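Local coordinates for WbbM protein (Klebsiella pneumoniae, PDB 6U4B), which is a trimeric, bifunctional glycosyltransferase that polymerises O-antigen, with a DUF4422 region that is probably one of its two glycosyltransferase modules and a magnesium-binding region of the GT8 family, at residues Phe74-Pro77 with Leu82-His85; Arg145-Glu148 with Ile152-Pro155; Ile241-Asn244 with Glu250-Val253. All coordinates share one frame; numbering follows the deposited sequence.

Contact 1: Phe74-Pro77 with Leu82-His85; sequences FKNP and LTAH
T83 lays its methyl against the backbone at K75 and N76, and most of what it offers is apolar. This methyl, CG2, lies over the backbone where the short 3-10 turn gives way to helix 76-79, 3.6 Å from N76 CA and 4.1 Å from K75 C. The same methyl comes within 3.9 Å of N76 CB, and the two side chains cross at about a right angle. At chi1 63° T83 OG1 lies between the backbone N and the carbonyl carbon, and CG2, anti to that carbon, is sent to the neighbouring backbone. The short helical turn 76-79, with K75 as its N-cap residue, is joined by two residues to helix 82-91, which sets off with T83 in its first turn, all within the DUF4422 region. The backbones come nearest at N76 and T83, whose CA atoms are 5.9 Å apart. Polar interactions centre on T83 OG1, which hydrogen-bonds D66 OD2 and the backbone O of C80, probably sharing its one proton between them. K75 NZ forms a salt bridge with E238 OE1 of helix 220-240. M547 of a second subunit packs on the same lysine, and K554 of that subunit on F74.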
ATOM      1  N   PHE A  74      19.711 -17.884  22.436  1.00 40.66           N
ATOM      2  CA  PHE A  74      19.017 -16.772  23.077  1.00 41.11           C
ATOM      3  C   PHE A  74      19.264 -16.719  24.581  1.00 42.04           C
ATOM      4  O   PHE A  74      19.069 -15.661  25.188  1.00 40.30           O
ATOM      5  CB  PHE A  74      17.511 -16.839  22.783  1.00 38.33           C
ATOM      6  CG  PHE A  74      16.777 -17.901  23.559  1.00 40.19           C
ATOM      7  CD1 PHE A  74      16.713 -19.205  23.093  1.00 37.66           C
ATOM      8  CD2 PHE A  74      16.137 -17.590  24.749  1.00 40.41           C
ATOM      9  CE1 PHE A  74      16.035 -20.182  23.807  1.00 41.00           C
ATOM     10  CE2 PHE A  74      15.456 -18.562  25.468  1.00 42.32           C
ATOM     11  CZ  PHE A  74      15.404 -19.858  24.995  1.00 38.92           C
ATOM     12  N   LYS A  75      19.699 -17.821  25.192  1.00 41.33           N
ATOM     13  CA  LYS A  75      20.006 -17.841  26.618  1.00 42.45           C
ATOM     14  C   LYS A  75      21.420 -17.353  26.932  1.00 41.69           C
ATOM     15  O   LYS A  75      21.840 -17.428  28.094  1.00 39.62           O
ATOM     16  CB  LYS A  75      19.821 -19.253  27.183  1.00 44.38           C
ATOM     17  CG  LYS A  75      18.445 -19.872  26.965  1.00 40.90           C
ATOM     18  CD  LYS A  75      18.274 -21.068  27.891  1.00 45.22           C
ATOM     19  CE  LYS A  75      17.342 -22.122  27.324  1.00 51.59           C
ATOM     20  NZ  LYS A  75      17.283 -23.313  28.233  1.00 48.98           N
ATOM     21  N   ASN A  76      22.150 -16.859  25.932  1.00 35.65           N
ATOM     22  CA  ASN A  76      23.516 -16.388  26.159  1.00 35.17           C
ATOM     23  C   ASN A  76      23.640 -15.310  27.233  1.00 35.61           C
ATOM     24  O   ASN A  76      24.666 -15.304  27.935  1.00 38.19           O
ATOM     25  CB  ASN A  76      24.109 -15.893  24.834  1.00 37.02           C
ATOM     26  CG  ASN A  76      25.555 -15.440  24.972  1.00 40.48           C
ATOM     27  OD1 ASN A  76      26.478 -16.259  24.993  1.00 38.36           O
ATOM     28  ND2 ASN A  76      25.757 -14.130  25.060  1.00 34.39           N
ATOM     29  N   PRO A  77      22.693 -14.379  27.408  1.00 41.02           N
ATOM     30  CA  PRO A  77      22.809 -13.441  28.538  1.00 39.70           C
ATOM     31  C   PRO A  77      22.894 -14.121  29.891  1.00 44.28           C
ATOM     32  O   PRO A  77      23.356 -13.494  30.853  1.00 40.19           O
ATOM     33  CB  PRO A  77      21.534 -12.595  28.424  1.00 39.77           C
ATOM     34  CG  PRO A  77      21.214 -12.615  26.980  1.00 42.67           C
ATOM     35  CD  PRO A  77      21.599 -13.986  26.499  1.00 42.73           C
ATOM     36  N   LEU A  82      28.360 -21.147  27.796  1.00 35.79           N
ATOM     37  CA  LEU A  82      27.707 -22.454  27.760  1.00 39.29           C
ATOM     38  C   LEU A  82      26.902 -22.647  26.481  1.00 38.74           C
ATOM     39  O   LEU A  82      26.708 -23.785  26.039  1.00 39.41           O
ATOM     40  CB  LEU A  82      26.811 -22.627  28.983  1.00 41.47           C
ATOM     41  CG  LEU A  82      27.523 -22.881  30.309  1.00 44.13           C
ATOM     42  CD1 LEU A  82      26.531 -22.902  31.455  1.00 49.06           C
ATOM     43  CD2 LEU A  82      28.303 -24.186  30.249  1.00 42.79           C
ATOM     44  N   THR A  83      26.438 -21.551  25.865  1.00 34.73           N
ATOM     45  CA  THR A  83      25.726 -21.654  24.595  1.00 36.64           C
ATOM     46  C   THR A  83      26.626 -22.191  23.490  1.00 39.46           C
ATOM     47  O   THR A  83      26.153 -22.909  22.603  1.00 43.83           O
ATOM     48  CB  THR A  83      25.146 -20.292  24.198  1.00 38.66           C
ATOM     49  OG1 THR A  83      26.209 -19.353  23.994  1.00 47.33           O
ATOM     50  CG2 THR A  83      24.237 -19.768  25.291  1.00 35.06           C
ATOM     51  N   ALA A  84      27.917 -21.849  23.516  1.00 38.49           N
ATOM     52  CA  ALA A  84      28.854 -22.460  22.578  1.00 39.79           C
ATOM     53  C   ALA A  84      29.066 -23.932  22.911  1.00 41.31           C
ATOM     54  O   ALA A  84      29.033 -24.794  22.022  1.00 40.51           O
ATOM     55  CB  ALA A  84      30.183 -21.703  22.589  1.00 33.85           C
ATOM     56  N   HIS A  85      29.291 -24.231  24.193  1.00 40.65           N
ATOM     57  CA  HIS A  85      29.377 -25.611  24.658  1.00 42.38           C
ATOM     58  C   HIS A  85      28.163 -26.416  24.206  1.00 40.64           C
ATOM     59  O   HIS A  85      28.302 -27.486  23.602  1.00 38.22           O
ATOM     60  CB  HIS A  85      29.509 -25.616  26.187  1.00 43.34           C
ATOM     61  CG  HIS A  85      29.605 -26.980  26.803  1.00 43.96           C
ATOM     62  ND1 HIS A  85      29.837 -27.164  28.150  1.00 46.93           N
ATOM     63  CD2 HIS A  85      29.500 -28.219  26.268  1.00 45.54           C
ATOM     64  CE1 HIS A  85      29.871 -28.456  28.417  1.00 46.88           C
ATOM     65  NE2 HIS A  85      29.668 -29.119  27.293  1.00 47.90           N
TER

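Contact 2: Arg145-Glu148 with Ile152-Pro155; sequences RCVE and ILLP
L153 sets its two methyls against C146, the last helical residue, and V147 just after it, chiefly one methyl to each. CD1 takes the valine: it sits 3.6 Å from V147 CG1, and the two side chains cross at about a right angle. CD2 takes the cysteine, 3.6 Å from C146 SG, and is equally near the backbone, with C146 O also 3.6 Å away. On the 145-148 side the first torsions bring both groups round to the leucine. The sulfur stands anti to the backbone N of C146 (chi1 -172°), while V147 CG1 is anti to its own carbonyl carbon (chi1 -55°). V147 is the first residue to leave helical geometry, and the leucine covers the point where the helix unwinds. The contact is buried and made mainly by apolar side chains; C146 O, beside the leucine methyl, accepts a hydrogen bond from K278 NZ. L280 of strand 277-285 touches both C146 and L153, carrying the apolar contact on to the neighbouring strand. L153 also pairs through its backbone with V217 of strand 216-219. This is a helix-to-strand connection of an alpha/beta fold, leading into the mixed sheet of the DUF4422 region.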
ATOM      1  N   ARG A 145      50.763 -32.332  20.374  1.00 89.54           N
ATOM      2  CA  ARG A 145      51.727 -32.919  21.300  1.00 90.61           C
ATOM      3  C   ARG A 145      51.368 -32.616  22.750  1.00 83.03           C
ATOM      4  O   ARG A 145      51.728 -33.381  23.652  1.00 84.61           O
ATOM      5  CB  ARG A 145      53.141 -32.420  20.992  1.00 92.61           C
ATOM      6  CG  ARG A 145      53.757 -32.986  19.717  1.00 98.33           C
ATOM      7  CD  ARG A 145      55.273 -33.107  19.849  1.00106.42           C
ATOM      8  NE  ARG A 145      55.889 -33.717  18.673  1.00110.41           N
ATOM      9  CZ  ARG A 145      57.144 -34.156  18.627  1.00111.93           C
ATOM     10  NH1 ARG A 145      57.923 -34.060  19.697  1.00113.92           N
ATOM     11  NH2 ARG A 145      57.619 -34.696  17.513  1.00111.78           N
ATOM     12  N   CYS A 146      50.657 -31.517  22.995  1.00 75.17           N
ATOM     13  CA  CYS A 146      50.312 -31.161  24.363  1.00 78.76           C
ATOM     14  C   CYS A 146      49.200 -32.046  24.912  1.00 81.94           C
ATOM     15  O   CYS A 146      49.125 -32.250  26.130  1.00 80.35           O
ATOM     16  CB  CYS A 146      49.908 -29.691  24.425  1.00 74.21           C
ATOM     17  SG  CYS A 146      49.674 -29.018  26.083  1.00 69.89           S
ATOM     18  N   VAL A 147      48.340 -32.581  24.040  1.00 79.49           N
ATOM     19  CA  VAL A 147      47.189 -33.371  24.467  1.00 77.18           C
ATOM     20  C   VAL A 147      47.459 -34.875  24.396  1.00 85.19           C
ATOM     21  O   VAL A 147      46.529 -35.668  24.569  1.00 84.45           O
ATOM     22  CB  VAL A 147      45.932 -33.023  23.655  1.00 69.69           C
ATOM     23  CG1 VAL A 147      45.626 -31.545  23.715  1.00 67.53           C
ATOM     24  CG2 VAL A 147      46.089 -33.510  22.219  1.00 70.08           C
ATOM     25  N   GLU A 148      48.711 -35.282  24.169  1.00 99.83           N
ATOM     26  CA  GLU A 148      49.087 -36.659  23.834  1.00106.51           C
ATOM     27  C   GLU A 148      48.333 -37.716  24.644  1.00105.59           C
ATOM     28  O   GLU A 148      47.374 -38.320  24.151  1.00113.22           O
ATOM     29  CB  GLU A 148      50.588 -36.861  24.033  1.00117.59           C
ATOM     30  CG  GLU A 148      51.244 -37.624  22.898  1.00127.73           C
ATOM     31  CD  GLU A 148      50.456 -38.865  22.484  1.00133.10           C
ATOM     32  OE1 GLU A 148      50.239 -39.752  23.336  1.00135.04           O
ATOM     33  OE2 GLU A 148      50.048 -38.954  21.304  1.00134.52           O
ATOM     34  N   ILE A 152      42.284 -34.237  30.380  1.00 65.16           N
ATOM     35  CA  ILE A 152      41.726 -32.892  30.478  1.00 61.72           C
ATOM     36  C   ILE A 152      42.868 -31.896  30.605  1.00 57.88           C
ATOM     37  O   ILE A 152      43.774 -32.087  31.423  1.00 54.52           O
ATOM     38  CB  ILE A 152      40.767 -32.746  31.678  1.00 60.05           C
ATOM     39  CG1 ILE A 152      39.560 -33.673  31.534  1.00 65.79           C
ATOM     40  CG2 ILE A 152      40.307 -31.300  31.826  1.00 54.85           C
ATOM     41  CD1 ILE A 152      38.631 -33.637  32.720  1.00 67.19           C
ATOM     42  N   LEU A 153      42.816 -30.828  29.809  1.00 56.87           N
ATOM     43  CA  LEU A 153      43.728 -29.699  29.929  1.00 56.92           C
ATOM     44  C   LEU A 153      42.920 -28.461  30.289  1.00 57.93           C
ATOM     45  O   LEU A 153      41.791 -28.293  29.817  1.00 58.00           O
ATOM     46  CB  LEU A 153      44.515 -29.463  28.631  1.00 55.31           C
ATOM     47  CG  LEU A 153      45.312 -30.636  28.051  1.00 63.33           C
ATOM     48  CD1 LEU A 153      44.450 -31.512  27.147  1.00 65.37           C
ATOM     49  CD2 LEU A 153      46.529 -30.126  27.303  1.00 68.06           C
ATOM     50  N   LEU A 154      43.498 -27.596  31.125  1.00 57.03           N
ATOM     51  CA  LEU A 154      42.778 -26.426  31.619  1.00 56.72           C
ATOM     52  C   LEU A 154      43.747 -25.489  32.339  1.00 49.32           C
ATOM     53  O   LEU A 154      44.911 -25.853  32.543  1.00 49.85           O
ATOM     54  CB  LEU A 154      41.613 -26.857  32.526  1.00 60.99           C
ATOM     55  CG  LEU A 154      41.785 -27.496  33.904  1.00 64.04           C
ATOM     56  CD1 LEU A 154      40.410 -27.696  34.530  1.00 59.75           C
ATOM     57  CD2 LEU A 154      42.506 -28.818  33.817  1.00 66.25           C
ATOM     58  N   PRO A 155      43.331 -24.265  32.705  1.00 48.53           N
ATOM     59  CA  PRO A 155      44.263 -23.350  33.377  1.00 50.25           C
ATOM     60  C   PRO A 155      44.613 -23.769  34.793  1.00 53.87           C
ATOM     61  O   PRO A 155      44.080 -24.758  35.310  1.00 52.83           O
ATOM     62  CB  PRO A 155      43.503 -22.016  33.371  1.00 51.66           C
ATOM     63  CG  PRO A 155      42.081 -22.388  33.248  1.00 54.01           C
ATOM     64  CD  PRO A 155      42.078 -23.579  32.347  1.00 53.91           C
TER

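Contact 3: Ile241-Asn244 with Glu250-Val253; sequences ISMN and EKRV
M243 reaches from one limb of a loop to the other and carries the largest share of the contact, with V253 and K251 as its main partners. The loop is the connection between helix 220-240 and helix 253-272: residues 241-244 leave the first helix, residues 250-253 lead into the second, and R252 holds the N-cap position. The methionine chain runs extended beyond CG (chi2 175°), which carries its methyl across to the opposite limb. There CE lies 3.5 Å from V253 CG1, an apolar contact at the start of the helix. K251 crosses the methionine chain at about a right angle, its CG 4.1 Å from M243 SD, before the lysine bends at chi3 and its end leads away. I241 adds a looser touch, its CD1 4.4 Å from V253 CG2, and both of these residues also pack on D182 of helix 180-193. F78 of helix 76-79 touches M243 and K251. On the 241-244 limb a second subunit packs F543 against I241 and M243, and I241 also makes backbone hydrogen bonds to it. Besides meeting V253, the methionine methyl presses on the backbone of the opposing limb, with CE 3.3 Å from K251 O.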
ATOM      1  N   ILE A 241      15.076 -22.080  40.462  1.00 47.07           N
ATOM      2  CA  ILE A 241      15.452 -20.730  40.857  1.00 45.06           C
ATOM      3  C   ILE A 241      14.603 -19.721  40.101  1.00 42.57           C
ATOM      4  O   ILE A 241      14.009 -20.017  39.062  1.00 43.96           O
ATOM      5  CB  ILE A 241      16.952 -20.433  40.627  1.00 47.74           C
ATOM      6  CG1 ILE A 241      17.295 -20.481  39.138  1.00 45.39           C
ATOM      7  CG2 ILE A 241      17.821 -21.395  41.418  1.00 44.16           C
ATOM      8  CD1 ILE A 241      18.739 -20.122  38.844  1.00 48.12           C
ATOM      9  N   SER A 242      14.559 -18.508  40.648  1.00 43.25           N
ATOM     10  CA  SER A 242      13.902 -17.382  40.001  1.00 49.84           C
ATOM     11  C   SER A 242      14.689 -16.126  40.330  1.00 48.07           C
ATOM     12  O   SER A 242      14.967 -15.857  41.501  1.00 48.30           O
ATOM     13  CB  SER A 242      12.448 -17.239  40.465  1.00 52.37           C
ATOM     14  OG  SER A 242      12.386 -16.741  41.788  1.00 57.38           O
ATOM     15  N   MET A 243      15.044 -15.369  39.297  1.00 49.85           N
ATOM     16  CA  MET A 243      15.803 -14.145  39.499  1.00 51.19           C
ATOM     17  C   MET A 243      14.954 -13.093  40.203  1.00 56.42           C
ATOM     18  O   MET A 243      13.724 -13.095  40.120  1.00 56.37           O
ATOM     19  CB  MET A 243      16.298 -13.609  38.162  1.00 48.77           C
ATOM     20  CG  MET A 243      17.142 -14.596  37.400  1.00 48.49           C
ATOM     21  SD  MET A 243      17.593 -13.970  35.779  1.00 61.41           S
ATOM     22  CE  MET A 243      19.099 -14.880  35.495  1.00 62.47           C
ATOM     23  N   ASN A 244      15.631 -12.179  40.904  1.00 58.69           N
ATOM     24  CA  ASN A 244      14.973 -11.118  41.671  1.00 60.52           C
ATOM     25  C   ASN A 244      15.546  -9.777  41.211  1.00 60.11           C
ATOM     26  O   ASN A 244      16.446  -9.228  41.851  1.00 58.28           O
ATOM     27  CB  ASN A 244      15.161 -11.328  43.174  1.00 58.99           C
ATOM     28  CG  ASN A 244      14.495 -10.244  43.998  1.00 67.20           C
ATOM     29  OD1 ASN A 244      13.462  -9.699  43.609  1.00 71.21           O
ATOM     30  ND2 ASN A 244      15.092  -9.918  45.140  1.00 71.34           N
ATOM     31  N   GLU A 250      24.405 -10.150  37.451  1.00 52.89           N
ATOM     32  CA  GLU A 250      23.680 -11.170  38.204  1.00 51.70           C
ATOM     33  C   GLU A 250      23.009 -12.179  37.281  1.00 48.46           C
ATOM     34  O   GLU A 250      22.900 -13.363  37.628  1.00 42.90           O
ATOM     35  CB  GLU A 250      22.633 -10.514  39.105  1.00 53.42           C
ATOM     36  CG  GLU A 250      23.198  -9.658  40.233  1.00 54.50           C
ATOM     37  CD  GLU A 250      22.105  -8.945  41.011  1.00 56.12           C
ATOM     38  OE1 GLU A 250      21.265  -8.280  40.370  1.00 57.90           O
ATOM     39  OE2 GLU A 250      22.076  -9.057  42.255  1.00 56.16           O
ATOM     40  N   LYS A 251      22.560 -11.733  36.103  1.00 45.29           N
ATOM     41  CA  LYS A 251      21.838 -12.603  35.181  1.00 44.30           C
ATOM     42  C   LYS A 251      22.692 -13.758  34.670  1.00 41.07           C
ATOM     43  O   LYS A 251      22.139 -14.779  34.246  1.00 42.50           O
ATOM     44  CB  LYS A 251      21.307 -11.793  33.996  1.00 47.46           C
ATOM     45  CG  LYS A 251      20.015 -11.043  34.280  1.00 55.08           C
ATOM     46  CD  LYS A 251      19.930  -9.763  33.460  1.00 59.80           C
ATOM     47  CE  LYS A 251      18.715  -9.745  32.559  1.00 64.43           C
ATOM     48  NZ  LYS A 251      18.593  -8.428  31.872  1.00 68.55           N
ATOM     49  N   ARG A 252      24.017 -13.627  34.704  1.00 42.39           N
ATOM     50  CA  ARG A 252      24.927 -14.700  34.337  1.00 45.60           C
ATOM     51  C   ARG A 252      25.005 -15.808  35.402  1.00 40.33           C
ATOM     52  O   ARG A 252      26.003 -16.541  35.427  1.00 41.27           O
ATOM     53  CB  ARG A 252      26.320 -14.119  34.067  1.00 51.00           C
ATOM     54  CG  ARG A 252      26.329 -12.992  33.044  1.00 57.34           C
ATOM     55  CD  ARG A 252      27.567 -12.127  33.193  1.00 64.03           C
ATOM     56  NE  ARG A 252      28.783 -12.842  32.824  1.00 70.87           N
ATOM     57  CZ  ARG A 252      29.966 -12.625  33.389  1.00 75.11           C
ATOM     58  NH1 ARG A 252      31.031 -13.312  32.996  1.00 74.67           N
ATOM     59  NH2 ARG A 252      30.076 -11.726  34.358  1.00 75.81           N
ATOM     60  N   VAL A 253      23.971 -15.941  36.241  1.00 41.49           N
ATOM     61  CA  VAL A 253      23.997 -16.889  37.351  1.00 40.14           C
ATOM     62  C   VAL A 253      24.254 -18.306  36.858  1.00 40.21           C
ATOM     63  O   VAL A 253      24.994 -19.072  37.488  1.00 41.10           O
ATOM     64  CB  VAL A 253      22.683 -16.797  38.144  1.00 44.53           C
ATOM     65  CG1 VAL A 253      21.504 -16.819  37.204  1.00 44.45           C
ATOM     66  CG2 VAL A 253      22.576 -17.945  39.153  1.00 39.69           C
TER

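How the contacts relate
Along the chain the contacts follow in series, contact 1 closing before contact 2 opens and contact 2 before contact 3, all within the DUF4422 region. Contacts 1 and 3 are neighbours, centres 15 Å apart, and they touch where P77 O lies 3.7 Å from R252 CG. Helix 220-240 ties them further: L82 and H85 pack on it, and contact 3 starts just after it ends. Contact 2 stands apart at the sheet, its centre 25 Å from contact 1 and 33 Å from contact 3, although helix 253-272, which contact 3 leads into, also packs on L154. Contacts 1 and 3 both meet a second subunit, whereas contact 2 does not, so contacts 1 and 3 lie at a subunit interface of the trimer.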